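Local atomic coordinates of MgGH51 (Meripilus giganteus, PDB entry 6ZPV), a protein that is an alpha-L-arabinofuranosidase of glycoside hydrolase family GH51 that probably releases terminal arabinofuranose from arabinose-containing glycans by hydrolysis. Residues S124-A129 against A186-N191. Residues are numbered along the deposited sequence; the frame is centred on the assembly and turned at random.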
ATOM      1  N   SER A 124     -23.884 -38.761   5.071  1.00 17.59           N
ATOM      2  CA  SER A 124     -23.178 -40.009   5.385  1.00 17.25           C
ATOM      3  C   SER A 124     -23.127 -40.262   6.879  1.00 17.63           C
ATOM      4  O   SER A 124     -23.406 -39.363   7.666  1.00 17.53           O
ATOM      5  CB  SER A 124     -21.757 -40.042   4.814  1.00 18.19           C
ATOM      6  OG  SER A 124     -20.905 -39.346   5.727  1.00 17.11           O
ATOM      7  N   SER A 125     -22.709 -41.461   7.218  1.00 18.98           N
ATOM      8  CA  SER A 125     -22.534 -41.826   8.655  1.00 19.90           C
ATOM      9  C   SER A 125     -21.156 -41.413   9.199  1.00 18.88           C
ATOM     10  O   SER A 125     -20.836 -41.756  10.351  1.00 19.54           O
ATOM     11  CB  SER A 125     -22.709 -43.289   8.850  1.00 23.21           C
ATOM     12  OG  SER A 125     -21.745 -44.017   8.085  1.00 24.45           O
ATOM     13  N   PHE A 126     -20.398 -40.584   8.498  1.00 16.89           N
ATOM     14  CA  PHE A 126     -19.084 -40.151   9.036  1.00 16.19           C
ATOM     15  C   PHE A 126     -19.272 -39.604  10.432  1.00 15.20           C
ATOM     16  O   PHE A 126     -20.129 -38.751  10.702  1.00 16.04           O
ATOM     17  CB  PHE A 126     -18.455 -39.069   8.137  1.00 16.07           C
ATOM     18  CG  PHE A 126     -17.132 -38.605   8.685  1.00 15.18           C
ATOM     19  CD1 PHE A 126     -15.994 -39.379   8.494  1.00 14.88           C
ATOM     20  CD2 PHE A 126     -17.014 -37.462   9.435  1.00 15.58           C
ATOM     21  CE1 PHE A 126     -14.786 -38.998   9.057  1.00 15.27           C
ATOM     22  CE2 PHE A 126     -15.801 -37.056   9.971  1.00 14.97           C
ATOM     23  CZ  PHE A 126     -14.690 -37.834   9.784  1.00 14.83           C
ATOM     24  N   SER A 127     -18.308 -39.911  11.290  1.00 16.25           N
ATOM     25  CA  SER A 127     -18.222 -39.308  12.637  1.00 15.85           C
ATOM     26  C   SER A 127     -16.751 -39.242  13.026  1.00 15.78           C
ATOM     27  O   SER A 127     -16.073 -40.279  13.085  1.00 18.91           O
ATOM     28  CB  SER A 127     -18.984 -40.102  13.647  1.00 18.63           C
ATOM     29  OG  SER A 127     -18.920 -39.598  14.946  1.00 22.09           O
ATOM     30  N   GLY A 128     -16.234 -38.048  13.226  1.00 15.63           N
ATOM     31  CA  GLY A 128     -14.795 -37.916  13.559  1.00 16.35           C
ATOM     32  C   GLY A 128     -14.383 -36.482  13.679  1.00 14.69           C
ATOM     33  O   GLY A 128     -15.195 -35.560  13.390  1.00 15.86           O
ATOM     34  N   ALA A 129     -13.166 -36.271  14.121  1.00 14.56           N
ATOM     35  CA  ALA A 129     -12.609 -34.907  14.290  1.00 15.71           C
ATOM     36  C   ALA A 129     -12.128 -34.359  12.955  1.00 14.70           C
ATOM     37  O   ALA A 129     -11.467 -35.066  12.187  1.00 15.41           O
ATOM     38  CB  ALA A 129     -11.419 -34.976  15.245  1.00 17.52           C
ATOM     39  N   ALA A 186     -12.601 -42.856   5.109  1.00 15.19           N
ATOM     40  CA  ALA A 186     -12.410 -43.557   3.831  1.00 16.85           C
ATOM     41  C   ALA A 186     -13.732 -43.487   3.035  1.00 15.96           C
ATOM     42  O   ALA A 186     -14.790 -43.801   3.579  1.00 17.13           O
ATOM     43  CB  ALA A 186     -11.975 -44.970   4.092  1.00 19.79           C
ATOM     44  N   GLY A 187     -13.626 -43.118   1.760  1.00 16.64           N
ATOM     45  CA  GLY A 187     -14.818 -43.014   0.915  1.00 15.99           C
ATOM     46  C   GLY A 187     -15.624 -41.731   1.057  1.00 16.91           C
ATOM     47  O   GLY A 187     -16.643 -41.603   0.361  1.00 19.33           O
ATOM     48  N   GLN A 188     -15.229 -40.798   1.901  1.00 14.53           N
ATOM     49  CA  GLN A 188     -16.037 -39.579   2.114  1.00 14.56           C
ATOM     50  C   GLN A 188     -15.721 -38.501   1.084  1.00 14.58           C
ATOM     51  O   GLN A 188     -14.552 -38.397   0.658  1.00 15.16           O
ATOM     52  CB  GLN A 188     -15.809 -39.015   3.520  1.00 14.33           C
ATOM     53  CG  GLN A 188     -16.206 -39.960   4.639  1.00 15.48           C
ATOM     54  CD  GLN A 188     -17.680 -40.227   4.778  1.00 16.31           C
ATOM     55  OE1 GLN A 188     -18.479 -39.315   4.498  1.00 16.51           O
ATOM     56  NE2 GLN A 188     -18.001 -41.395   5.295  1.00 17.75           N
ATOM     57  N   THR A 189     -16.689 -37.627   0.838  1.00 14.76           N
ATOM     58  CA  THR A 189     -16.462 -36.366   0.092  1.00 14.68           C
ATOM     59  C   THR A 189     -17.014 -35.201   0.921  1.00 14.03           C
ATOM     60  O   THR A 189     -18.133 -35.309   1.471  1.00 15.02           O
ATOM     61  CB  THR A 189     -17.121 -36.368  -1.275  1.00 14.70           C
ATOM     62  OG1 THR A 189     -16.566 -37.398  -2.062  1.00 17.64           O
ATOM     63  CG2 THR A 189     -16.970 -35.045  -1.992  1.00 15.75           C
ATOM     64  N   ILE A 190     -16.220 -34.157   1.089  1.00 13.71           N
ATOM     65  CA  ILE A 190     -16.639 -32.937   1.785  1.00 14.13           C
ATOM     66  C   ILE A 190     -16.368 -31.757   0.845  1.00 13.49           C
ATOM     67  O   ILE A 190     -15.299 -31.704   0.190  1.00 14.12           O
ATOM     68  CB  ILE A 190     -15.859 -32.735   3.115  1.00 13.98           C
ATOM     69  CG1 ILE A 190     -16.002 -33.967   4.030  1.00 16.09           C
ATOM     70  CG2 ILE A 190     -16.346 -31.481   3.800  1.00 14.10           C
ATOM     71  CD1 ILE A 190     -15.108 -33.934   5.244  1.00 14.79           C
ATOM     72  N   ASN A 191     -17.306 -30.819   0.765  1.00 12.87           N
ATOM     73  CA  ASN A 191     -17.101 -29.558   0.032  1.00 13.63           C
ATOM     74  C   ASN A 191     -16.704 -28.477   1.062  1.00 12.25           C
ATOM     75  O   ASN A 191     -17.345 -28.351   2.125  1.00 13.21           O
ATOM     76  CB  ASN A 191     -18.317 -29.086  -0.727  1.00 12.98           C
ATOM     77  CG  ASN A 191     -18.694 -29.908  -1.951  1.00 14.33           C
ATOM     78  OD1 ASN A 191     -18.131 -30.982  -2.173  1.00 16.32           O
ATOM     79  ND2 ASN A 191     -19.673 -29.396  -2.725  1.00 15.64           N
TER
HETATM   80  O   HOH W   1     -19.787 -43.321   6.399  1.00 36.06           O
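Gln188 sets CG anti to its own carbonyl carbon (chi1 -61°) and then bends at chi2, which carries its amide over to Ser124 and Phe126. Ser124 meets it with a hydroxyl lying between the backbone N and the carbonyl carbon. The OG of Ser124 donates to OE1 of Gln188 at 2.7 Å; the C=O...donor angle of 118° and a modest tilt from the carbonyl plane fit a well-formed bond. The same OG accepts from the backbone N of Phe126 at 3.1 Å with a nearly straight N-H, the signature of an ST turn. One hydroxyl thus shapes its own loop and bonds the opposing loop. Beside this polar link, the CB of Phe126 lies 3.6 Å from CD of Gln188, while ring atom CD1 of Phe126 is 3.9 Å from CG of Gln188. Ring and amide planes stand 55° apart, so the two groups pack without stacking. On the nitrogen side of the amide, a water molecule donates to OG of Ser125 at 2.7 Å and accepts a weak bond from NE2 of Gln188. Were Gln188 replaced by an alanine, the Ser124 hydroxyl would probably lose its acceptor across the contact, the water its amide partner, and a gap would be likely to open beside CB of Phe126. The segments lead into strands 127-136 and 189-198, which belong to two different five-stranded antiparallel sheets, consistent with a beta-sandwich; Phe126 also touches Ile149, and Gln188 touches Phe120. The chemistry therefore implies a small, partly buried junction of the loops leading into these strands, in which the amide oxygen takes the Ser124 bond, the nitrogen bonds only weakly to water, and the side-chain carbons pack against a phenylalanine.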